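PDB 4O9D: Rik1-associated factor 1 from Schizosaccharomyces pombe, which serves in the Clr4 methyltransferase complex, which ubiquitylates and methylates histone H3 to establish heterochromatin, and carries a WD-repeat propeller. Local coordinates for residues Ser90-Asp94 against Thr106-Asp110; Asp32-Tyr38 against Thr383-Ser388; Phe188-Arg194 against Met241-Val246; Ile125-Pro129 against Gly153-Ser157. All coordinates share one frame; numbering follows the deposited sequence.

Contact 1 (Ser90-Asp94 against Thr106-Asp110); sequences STISD and TGAFD. With EDO (1,2-ethanediol), chain D.
Ser90 meets the end of 106-110: its CB lies 3.6 Å from Asp110 N, and its OG sits against Asp110 CB. Thr91 works on two fronts. Its carbonyl O accepts the N-H of Phe109 in the carbonyl plane (Thr91 O to Phe109 N 3.1 Å), while its CB rests over one face of the Phe109 ring, 4.0 Å from the centroid. Phe109 CG is anti to its own carbonyl carbon (chi1 -76°), which lays the ring alongside the threonine, both side chains pointing the same way. The Phe109 ring also stacks with Tyr132, from the loop before strand 133-138. Thr91 OG1 is taken by Ala51 N. With an alanine in place of Phe109, Thr91 CB would probably lose the surface it lies on, and Tyr132 its stacking partner. Ile92 and Ala108 form a non-hydrogen-bonded antiparallel pair, with Ile92 CD1 4.2 Å from Ala108 CB. Next the register slips. Ser93 N donates to Gly107 O (2.9 Å) from above the carbonyl plane, and Gly107 N returns a bond to Asp94 O (3.0 Å); Ser93 and Asp94 thus both face Gly107, a classic beta bulge. Ser93 OG bonds to Ile133 O, and Asp94 OD2 forms a salt bridge with Lys135, so the bulged strand also ties to the neighbouring blade. The whole is the hairpin of the two inner strands of a WD40 blade. Thr106 OG1 bonds to His78 NE2 and Trp116 NE1, and Asp110 OD1 to His78 ND1, which is the Asp-His-Ser/Thr-Trp network characteristic of WD repeats.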
# COMPACT_ATOMS: atom_id res chain seq x y z
N SER A 90 10.43 15.18 1.37
CA SER A 90 9.12 14.84 1.93
C SER A 90 8.81 13.35 1.74
O SER A 90 8.96 12.82 0.65
CB SER A 90 8.01 15.64 1.26
OG SER A 90 8.31 17.03 1.21
N THR A 91 8.35 12.71 2.80
CA THR A 91 7.90 11.32 2.75
C THR A 91 7.11 10.91 1.50
O THR A 91 6.13 11.55 1.12
CB THR A 91 7.04 11.04 3.99
OG1 THR A 91 7.86 11.18 5.15
CG2 THR A 91 6.43 9.62 3.93
N ILE A 92 7.54 9.82 0.88
CA ILE A 92 6.79 9.25 -0.23
C ILE A 92 5.65 8.45 0.35
O ILE A 92 5.87 7.55 1.17
CB ILE A 92 7.65 8.33 -1.11
CG1 ILE A 92 8.85 9.10 -1.68
CG2 ILE A 92 6.79 7.72 -2.24
CD1 ILE A 92 8.47 10.17 -2.67
N SER A 93 4.43 8.77 -0.06
CA SER A 93 3.27 8.14 0.55
C SER A 93 2.75 7.00 -0.32
O SER A 93 2.24 6.01 0.19
CB SER A 93 2.18 9.19 0.85
OG SER A 93 1.74 9.82 -0.33
N ASP A 94 2.90 7.09 -1.63
CA ASP A 94 2.50 5.99 -2.48
C ASP A 94 3.15 6.13 -3.84
O ASP A 94 3.69 7.18 -4.17
CB ASP A 94 0.97 5.91 -2.62
CG ASP A 94 0.44 4.45 -2.73
OD1 ASP A 94 1.26 3.52 -2.88
OD2 ASP A 94 -0.80 4.25 -2.67
N THR A 106 4.00 9.13 -8.48
CA THR A 106 4.30 9.20 -7.04
C THR A 106 3.51 10.27 -6.30
O THR A 106 3.10 11.30 -6.89
CB THR A 106 5.80 9.47 -6.72
OG1 THR A 106 6.19 10.72 -7.30
CG2 THR A 106 6.70 8.35 -7.24
N GLY A 107 3.29 10.02 -5.01
CA GLY A 107 2.60 10.94 -4.13
C GLY A 107 3.45 11.20 -2.89
O GLY A 107 4.19 10.34 -2.45
N ALA A 108 3.36 12.39 -2.31
CA ALA A 108 4.18 12.68 -1.15
C ALA A 108 3.58 13.74 -0.23
O ALA A 108 2.53 14.35 -0.52
CB ALA A 108 5.60 13.11 -1.60
N PHE A 109 4.31 13.99 0.84
CA PHE A 109 3.92 14.92 1.88
C PHE A 109 4.29 16.37 1.50
O PHE A 109 4.19 17.30 2.31
CB PHE A 109 4.57 14.52 3.20
CG PHE A 109 3.91 13.34 3.87
CD1 PHE A 109 2.91 12.61 3.23
CD2 PHE A 109 4.29 12.97 5.16
CE1 PHE A 109 2.29 11.54 3.85
CE2 PHE A 109 3.68 11.90 5.79
CZ PHE A 109 2.68 11.18 5.14
N ASP A 110 4.68 16.57 0.24
CA ASP A 110 4.76 17.93 -0.30
C ASP A 110 3.45 18.38 -0.98
O ASP A 110 3.40 19.46 -1.56
CB ASP A 110 5.92 18.05 -1.29
CG ASP A 110 5.68 17.25 -2.55
OD1 ASP A 110 4.85 16.31 -2.50
OD2 ASP A 110 6.33 17.55 -3.57
C1 EDO D . 3.63 23.91 -0.70
O1 EDO D . 2.59 23.95 -1.67
C2 EDO D . 3.46 22.66 0.15
O2 EDO D . 4.53 21.75 -0.15

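Contact 2 (Asp32-Tyr38 against Thr383-Ser388); sequences DTVCVAY and TYGGFS
Tyr384 reaches across with its CG anti to the backbone N (chi1 -177°), laying one ring face against the backbone of 32-38, with Cys35 CA and Val36 N over it toward the rim. Val36 slants across this tyrosine and brings its CG2 to 3.5 Å from Tyr384 CD2. Beyond the ring, a water accepts the N-H of Val36 and also bonds to Tyr384 OH, at 3.1 Å. The two strands run nearly parallel, 19° apart, yet share no backbone ladder: they are the innermost strands of two neighbouring blades of a beta-propeller, the one that opens with 33-38 and the last, whose sheet the N-terminal strand 21-26 completes, so side chains do the joining. Tyr38 points the other way across the gap. Its OH donates to Gly386 O (2.8 Å), which lies in the plane of the ring at its edge, and bonds to Thr395 OG1 as well, so the hydroxyl is gripped twice. Ser388 CB sits almost centrally over one face of this ring, 3.7 Å from the centroid. Between the two tyrosines, Gly386 leaves room for Tyr384, whose CE2 would crowd any side chain there. At the opposite end Thr383 OG1 donates to Thr33 O at 2.7 Å, and Thr383 CG2 lies beside Asp32 CB.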
# COMPACT_ATOMS: atom_id res chain seq x y z
N ASP A 32 12.99 5.45 6.16
CA ASP A 32 12.55 4.08 6.13
C ASP A 32 11.81 3.84 4.84
O ASP A 32 10.96 4.62 4.47
CB ASP A 32 11.61 3.81 7.31
CG ASP A 32 12.33 3.78 8.64
OD1 ASP A 32 13.55 3.52 8.65
OD2 ASP A 32 11.67 4.03 9.68
N THR A 33 12.11 2.74 4.15
CA THR A 33 11.36 2.42 2.95
C THR A 33 9.97 1.93 3.34
O THR A 33 9.82 0.91 4.05
CB THR A 33 12.09 1.41 2.08
OG1 THR A 33 13.39 1.93 1.76
CG2 THR A 33 11.31 1.14 0.77
N VAL A 34 8.96 2.66 2.86
CA VAL A 34 7.57 2.37 3.16
C VAL A 34 6.65 2.16 1.93
O VAL A 34 5.46 1.95 2.12
CB VAL A 34 6.97 3.47 4.04
CG1 VAL A 34 7.77 3.56 5.34
CG2 VAL A 34 6.92 4.83 3.29
N CYS A 35 7.17 2.23 0.71
CA CYS A 35 6.46 1.66 -0.44
C CYS A 35 7.42 1.10 -1.49
O CYS A 35 8.57 1.54 -1.61
CB CYS A 35 5.52 2.66 -1.13
SG CYS A 35 5.77 4.37 -0.74
N VAL A 36 6.92 0.14 -2.25
CA VAL A 36 7.67 -0.53 -3.28
C VAL A 36 6.68 -0.82 -4.40
O VAL A 36 5.53 -1.16 -4.14
CB VAL A 36 8.23 -1.91 -2.81
CG1 VAL A 36 9.03 -2.55 -3.93
CG2 VAL A 36 9.07 -1.77 -1.52
N ALA A 37 7.12 -0.69 -5.64
CA ALA A 37 6.24 -1.03 -6.75
C ALA A 37 7.01 -1.79 -7.79
O ALA A 37 8.22 -1.63 -7.91
CB ALA A 37 5.64 0.24 -7.36
N TYR A 38 6.29 -2.60 -8.55
CA TYR A 38 6.86 -3.29 -9.69
C TYR A 38 6.04 -2.87 -10.91
O TYR A 38 4.85 -2.64 -10.82
CB TYR A 38 6.78 -4.80 -9.52
CG TYR A 38 7.33 -5.31 -8.21
CD1 TYR A 38 8.69 -5.59 -8.06
CD2 TYR A 38 6.48 -5.53 -7.13
CE1 TYR A 38 9.20 -6.06 -6.85
CE2 TYR A 38 6.97 -6.01 -5.92
CZ TYR A 38 8.33 -6.28 -5.78
OH TYR A 38 8.81 -6.76 -4.57
N THR A 383 9.21 -2.57 8.03
CA THR A 383 8.39 -1.41 7.67
C THR A 383 7.50 -1.63 6.44
O THR A 383 6.50 -0.92 6.26
CB THR A 383 9.22 -0.12 7.46
OG1 THR A 383 10.22 -0.33 6.45
CG2 THR A 383 9.89 0.31 8.76
N TYR A 384 7.86 -2.60 5.59
CA TYR A 384 7.08 -2.91 4.38
C TYR A 384 7.50 -4.25 3.83
O TYR A 384 8.64 -4.66 4.01
CB TYR A 384 7.33 -1.87 3.28
CG TYR A 384 6.47 -2.13 2.05
CD1 TYR A 384 5.19 -1.61 1.98
CD2 TYR A 384 6.93 -2.91 1.00
CE1 TYR A 384 4.38 -1.84 0.89
CE2 TYR A 384 6.09 -3.16 -0.11
CZ TYR A 384 4.82 -2.60 -0.15
OH TYR A 384 3.94 -2.80 -1.19
N GLY A 385 6.60 -4.94 3.14
CA GLY A 385 6.95 -6.14 2.41
C GLY A 385 5.93 -6.41 1.32
O GLY A 385 4.74 -6.26 1.53
N GLY A 386 6.39 -6.84 0.15
CA GLY A 386 5.49 -7.01 -0.98
C GLY A 386 6.02 -7.90 -2.09
O GLY A 386 7.14 -7.71 -2.57
N PHE A 387 5.18 -8.85 -2.52
CA PHE A 387 5.47 -9.69 -3.68
C PHE A 387 5.19 -8.96 -4.97
O PHE A 387 4.27 -8.13 -5.03
CB PHE A 387 4.53 -10.90 -3.69
CG PHE A 387 4.86 -11.95 -2.66
CD1 PHE A 387 5.88 -12.84 -2.88
CD2 PHE A 387 4.11 -12.05 -1.50
CE1 PHE A 387 6.17 -13.81 -1.94
CE2 PHE A 387 4.39 -13.03 -0.56
CZ PHE A 387 5.42 -13.90 -0.79
N SER A 388 5.92 -9.29 -6.02
CA SER A 388 5.50 -8.89 -7.35
C SER A 388 4.33 -9.78 -7.71
O SER A 388 4.20 -10.91 -7.20
CB SER A 388 6.65 -9.03 -8.36
OG SER A 388 7.13 -10.36 -8.41
O HOH W 1 3.69 0.16 -1.96

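Contact 3 (Phe188-Arg194 against Met241-Val246); sequences FSNFLGR and MHPSQV
Met241 touches Ser189 with its terminal methyl: the chain bends at chi2 and chi3 (73° and 70°), which brings CE to 3.5 Å from Ser189 OG. That hydroxyl keeps its polar partners elsewhere, in Tyr268 OH and a bridging water. His242 opens a type I turn ending at Gln245, and its ND1 and Ser244 OG share a hydrogen bond. Ser244 OG also accepts from Val246 N, an ST turn, while Ser244 O lies 3.8 Å from Leu192 CB. Gln245 has a larger share in the contact than any other residue. Its side chain extends beyond CG and crosses Leu192 at about a right angle, so that OE1 takes the N-H of Leu192 in a weak, strongly bent bond (2.9 Å, 123°). A second water donates weakly to Gln245 OE1 and accepts from Asn190 N. Asn190 OD1 comes to 3.2 Å from Gln245 OE1, but both are acceptors; Asn190 OD1 instead takes Gly193 N in an Asx motif. With a leucine in place of Gln245, Leu192 N and this water would probably lose an acceptor. Gln245 O lies at the edge of the Phe191 ring, in its plane, with Phe191 CA pointing its hydrogen almost straight at it (3.5 Å), and it receives a bond from the first water, which also accepts from Phe191 N. Val246 CG1 then meets the ring edge at Phe191 CE1, 4.0 Å away. These turns of two adjacent propeller blades are therefore held at the surface by two water bridges, one weak direct bond and scattered apolar touches, so much of the polar link between them runs through water.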
# COMPACT_ATOMS: atom_id res chain seq x y z
N PHE A 188 -9.98 1.48 -7.15
CA PHE A 188 -10.98 1.29 -8.18
C PHE A 188 -11.70 -0.04 -8.05
O PHE A 188 -11.14 -1.00 -7.52
CB PHE A 188 -10.32 1.35 -9.55
CG PHE A 188 -9.95 2.74 -10.00
CD1 PHE A 188 -10.91 3.58 -10.56
CD2 PHE A 188 -8.65 3.21 -9.88
CE1 PHE A 188 -10.57 4.89 -11.00
CE2 PHE A 188 -8.31 4.50 -10.31
CZ PHE A 188 -9.28 5.33 -10.88
N SER A 189 -12.92 -0.12 -8.58
CA SER A 189 -13.67 -1.36 -8.54
C SER A 189 -14.56 -1.50 -9.79
O SER A 189 -15.27 -0.55 -10.14
CB SER A 189 -14.52 -1.39 -7.27
OG SER A 189 -15.31 -2.56 -7.18
N ASN A 190 -14.52 -2.66 -10.44
CA ASN A 190 -15.39 -2.92 -11.61
C ASN A 190 -15.78 -4.39 -11.81
O ASN A 190 -16.23 -4.77 -12.90
CB ASN A 190 -14.81 -2.36 -12.92
CG ASN A 190 -13.51 -3.03 -13.35
OD1 ASN A 190 -13.18 -4.15 -12.93
ND2 ASN A 190 -12.77 -2.35 -14.22
N PHE A 191 -15.64 -5.20 -10.78
CA PHE A 191 -16.16 -6.57 -10.82
C PHE A 191 -15.55 -7.31 -12.02
O PHE A 191 -16.26 -7.88 -12.86
CB PHE A 191 -17.70 -6.53 -10.87
CG PHE A 191 -18.37 -7.88 -10.75
CD1 PHE A 191 -17.89 -8.84 -9.88
CD2 PHE A 191 -19.51 -8.17 -11.51
CE1 PHE A 191 -18.52 -10.10 -9.77
CE2 PHE A 191 -20.15 -9.42 -11.40
CZ PHE A 191 -19.65 -10.37 -10.53
N LEU A 192 -14.22 -7.27 -12.07
CA LEU A 192 -13.40 -7.89 -13.11
C LEU A 192 -13.85 -7.48 -14.50
O LEU A 192 -13.97 -8.31 -15.39
CB LEU A 192 -13.40 -9.43 -12.98
CG LEU A 192 -12.18 -10.15 -13.57
CD1 LEU A 192 -10.89 -9.67 -12.90
CD2 LEU A 192 -12.29 -11.68 -13.43
N GLY A 193 -14.08 -6.18 -14.70
CA GLY A 193 -14.43 -5.68 -16.03
C GLY A 193 -15.88 -5.91 -16.47
O GLY A 193 -16.25 -5.52 -17.58
N ARG A 194 -16.70 -6.50 -15.61
CA ARG A 194 -18.09 -6.74 -15.96
C ARG A 194 -19.05 -5.58 -15.66
O ARG A 194 -20.21 -5.64 -16.06
CB ARG A 194 -18.60 -8.02 -15.27
CG ARG A 194 -17.86 -9.29 -15.72
CD ARG A 194 -18.39 -10.50 -14.98
NE ARG A 194 -17.78 -10.55 -13.67
CZ ARG A 194 -16.93 -11.49 -13.25
NH1 ARG A 194 -16.60 -12.53 -14.00
NH2 ARG A 194 -16.44 -11.36 -12.03
N MET A 241 -8.77 -5.47 -2.18
CA MET A 241 -9.67 -6.06 -3.18
C MET A 241 -9.25 -7.51 -3.51
O MET A 241 -8.08 -7.78 -3.83
CB MET A 241 -9.67 -5.19 -4.46
CG MET A 241 -10.52 -5.75 -5.61
SD MET A 241 -12.31 -5.57 -5.30
CE MET A 241 -12.51 -3.79 -5.45
N HIS A 242 -10.18 -8.46 -3.43
CA HIS A 242 -9.86 -9.83 -3.85
C HIS A 242 -9.46 -9.85 -5.33
O HIS A 242 -9.99 -9.08 -6.15
CB HIS A 242 -11.02 -10.78 -3.56
CG HIS A 242 -10.62 -12.22 -3.61
ND1 HIS A 242 -10.86 -13.02 -4.71
CD2 HIS A 242 -9.99 -13.00 -2.71
CE1 HIS A 242 -10.39 -14.23 -4.48
NE2 HIS A 242 -9.86 -14.25 -3.27
N PRO A 243 -8.49 -10.71 -5.67
CA PRO A 243 -8.00 -10.83 -7.06
C PRO A 243 -9.12 -11.17 -8.06
O PRO A 243 -8.96 -10.95 -9.25
CB PRO A 243 -7.01 -12.01 -7.00
CG PRO A 243 -6.61 -12.12 -5.58
CD PRO A 243 -7.80 -11.66 -4.77
N SER A 244 -10.22 -11.74 -7.58
CA SER A 244 -11.36 -12.05 -8.45
C SER A 244 -12.25 -10.82 -8.61
O SER A 244 -13.18 -10.82 -9.42
CB SER A 244 -12.19 -13.16 -7.85
OG SER A 244 -12.93 -12.64 -6.75
N GLN A 245 -11.97 -9.81 -7.80
CA GLN A 245 -12.73 -8.56 -7.76
C GLN A 245 -14.23 -8.76 -7.46
O GLN A 245 -15.04 -7.90 -7.77
CB GLN A 245 -12.49 -7.77 -9.05
CG GLN A 245 -10.95 -7.63 -9.40
CD GLN A 245 -10.68 -6.88 -10.71
OE1 GLN A 245 -11.59 -6.39 -11.37
NE2 GLN A 245 -9.40 -6.79 -11.09
N VAL A 246 -14.60 -9.88 -6.83
CA VAL A 246 -16.00 -10.08 -6.42
C VAL A 246 -16.31 -9.35 -5.11
O VAL A 246 -17.47 -9.14 -4.75
CB VAL A 246 -16.34 -11.60 -6.26
CG1 VAL A 246 -16.00 -12.37 -7.56
CG2 VAL A 246 -15.61 -12.21 -5.07
O HOH W 2 -14.30 -4.97 -8.05
O HOH W 3 -12.19 -4.24 -10.00

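Contact 4 (Ile125-Pro129 against Gly153-Ser157); sequences IFNAP and GYLLS
Phe126 is the tight centre, its ring held by Leu156 and Tyr154 from two directions. Leu156 sets CD2 almost exactly over one face, 3.5 Å from the centroid and only 5° off the normal, while its other methyl, CD1, lies 3.5 Å from Phe126 CD2; the isobutyl group thus spreads over that side of the ring. At its edge Phe126 turns to Tyr154 in a T-shaped pair: the planes stand at 72°, the centroids are 5.3 Å apart, and Phe126 CE2 meets the tyrosine face at CG. Phe126 reaches this position with CG anti to the backbone N (chi1 -175°), carrying the ring off the outermost strand of its blade onto the third strand of the next. Toward the turn that follows, packing thins. Pro129 touches Tyr154 through CG, 3.8 Å from CE2, and Ala128 is exposed at the margin with little to meet. A 1,2-ethanediol, probably from the crystallisation liquor, lies near the Phe126 side chain. Tyr154 OH finds its hydrogen bond with Asn150 ND2. Across the two segments the attraction is therefore apolar and aromatic: shape fit and ring orientation, with no polar bond between them, join these blades here.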
# COMPACT_ATOMS: atom_id res chain seq x y z
N ILE A 125 2.99 16.94 -13.46
CA ILE A 125 2.83 17.31 -12.07
C ILE A 125 1.43 17.80 -11.79
O ILE A 125 0.85 18.51 -12.61
CB ILE A 125 3.87 18.37 -11.64
CG1 ILE A 125 3.73 18.68 -10.15
CG2 ILE A 125 3.74 19.64 -12.51
CD1 ILE A 125 4.87 19.45 -9.57
N PHE A 126 0.88 17.41 -10.65
CA PHE A 126 -0.45 17.89 -10.24
C PHE A 126 -0.30 18.64 -8.91
O PHE A 126 0.05 18.04 -7.89
CB PHE A 126 -1.42 16.71 -10.13
CG PHE A 126 -2.84 17.10 -9.83
CD1 PHE A 126 -3.56 17.93 -10.69
CD2 PHE A 126 -3.49 16.57 -8.71
CE1 PHE A 126 -4.89 18.25 -10.42
CE2 PHE A 126 -4.81 16.89 -8.43
CZ PHE A 126 -5.52 17.74 -9.29
N ASN A 127 -0.53 19.96 -8.95
CA ASN A 127 -0.27 20.85 -7.82
C ASN A 127 -1.52 21.34 -7.05
O ASN A 127 -1.40 21.99 -6.01
CB ASN A 127 0.49 22.10 -8.30
CG ASN A 127 1.96 21.85 -8.49
OD1 ASN A 127 2.59 21.12 -7.71
ND2 ASN A 127 2.54 22.43 -9.54
N ALA A 128 -2.70 21.03 -7.55
CA ALA A 128 -3.93 21.48 -6.90
C ALA A 128 -4.08 21.05 -5.42
O ALA A 128 -4.59 21.81 -4.61
CB ALA A 128 -5.15 21.05 -7.70
N PRO A 129 -3.62 19.83 -5.06
CA PRO A 129 -3.90 19.43 -3.68
C PRO A 129 -3.31 20.41 -2.63
O PRO A 129 -2.23 20.95 -2.84
CB PRO A 129 -3.26 18.03 -3.58
CG PRO A 129 -3.35 17.50 -5.03
CD PRO A 129 -3.04 18.74 -5.87
N GLY A 153 -10.72 13.40 -2.92
CA GLY A 153 -10.07 12.54 -3.90
C GLY A 153 -9.95 13.27 -5.25
O GLY A 153 -10.71 14.20 -5.55
N TYR A 154 -8.98 12.88 -6.07
CA TYR A 154 -8.86 13.41 -7.43
C TYR A 154 -8.71 12.23 -8.41
O TYR A 154 -8.18 11.16 -8.05
CB TYR A 154 -7.64 14.32 -7.51
CG TYR A 154 -7.63 15.44 -6.50
CD1 TYR A 154 -8.24 16.67 -6.77
CD2 TYR A 154 -6.98 15.30 -5.28
CE1 TYR A 154 -8.23 17.71 -5.84
CE2 TYR A 154 -6.95 16.32 -4.35
CZ TYR A 154 -7.58 17.54 -4.65
OH TYR A 154 -7.55 18.56 -3.74
N LEU A 155 -9.25 12.41 -9.62
CA LEU A 155 -9.00 11.48 -10.72
C LEU A 155 -8.19 12.22 -11.80
O LEU A 155 -8.60 13.30 -12.27
CB LEU A 155 -10.32 10.98 -11.33
CG LEU A 155 -11.26 10.10 -10.48
CD1 LEU A 155 -12.53 9.81 -11.29
CD2 LEU A 155 -10.56 8.79 -10.03
N LEU A 156 -7.06 11.65 -12.19
CA LEU A 156 -6.16 12.30 -13.16
C LEU A 156 -5.90 11.42 -14.37
O LEU A 156 -5.63 10.24 -14.21
CB LEU A 156 -4.82 12.60 -12.50
CG LEU A 156 -4.85 13.46 -11.24
CD1 LEU A 156 -3.46 13.61 -10.64
CD2 LEU A 156 -5.45 14.81 -11.57
N SER A 157 -5.95 11.98 -15.57
CA SER A 157 -5.51 11.22 -16.74
C SER A 157 -4.21 11.79 -17.28
O SER A 157 -3.89 12.96 -17.05
CB SER A 157 -6.58 11.15 -17.83
OG SER A 157 -6.64 12.34 -18.57

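In the fold
The contacts sample an eight-bladed propeller, each sheet one blade. Contact 2 ties the first blade to the last, 345 residues apart, and so spans the other three along the chain. Contact 1 lies within the second blade, whose outermost strand 122-126 carries contact 4 onto the next; their centres are 13 Å apart. Contact 3 joins the two blades after that. Contact 1 touches contact 2 where Cys35 SG packs near Ile92 O, and contacts 3 and 4 meet at Phe188 CZ and Leu155 CD2, 3.8 Å apart. Contacts 1 and 3 sit on opposite sides of the chain's centre. Together they sample pairing within a blade and packing between neighbours, contact 2 lying beside the blade in which strand 21-26 pairs with 403-407 to close the ring.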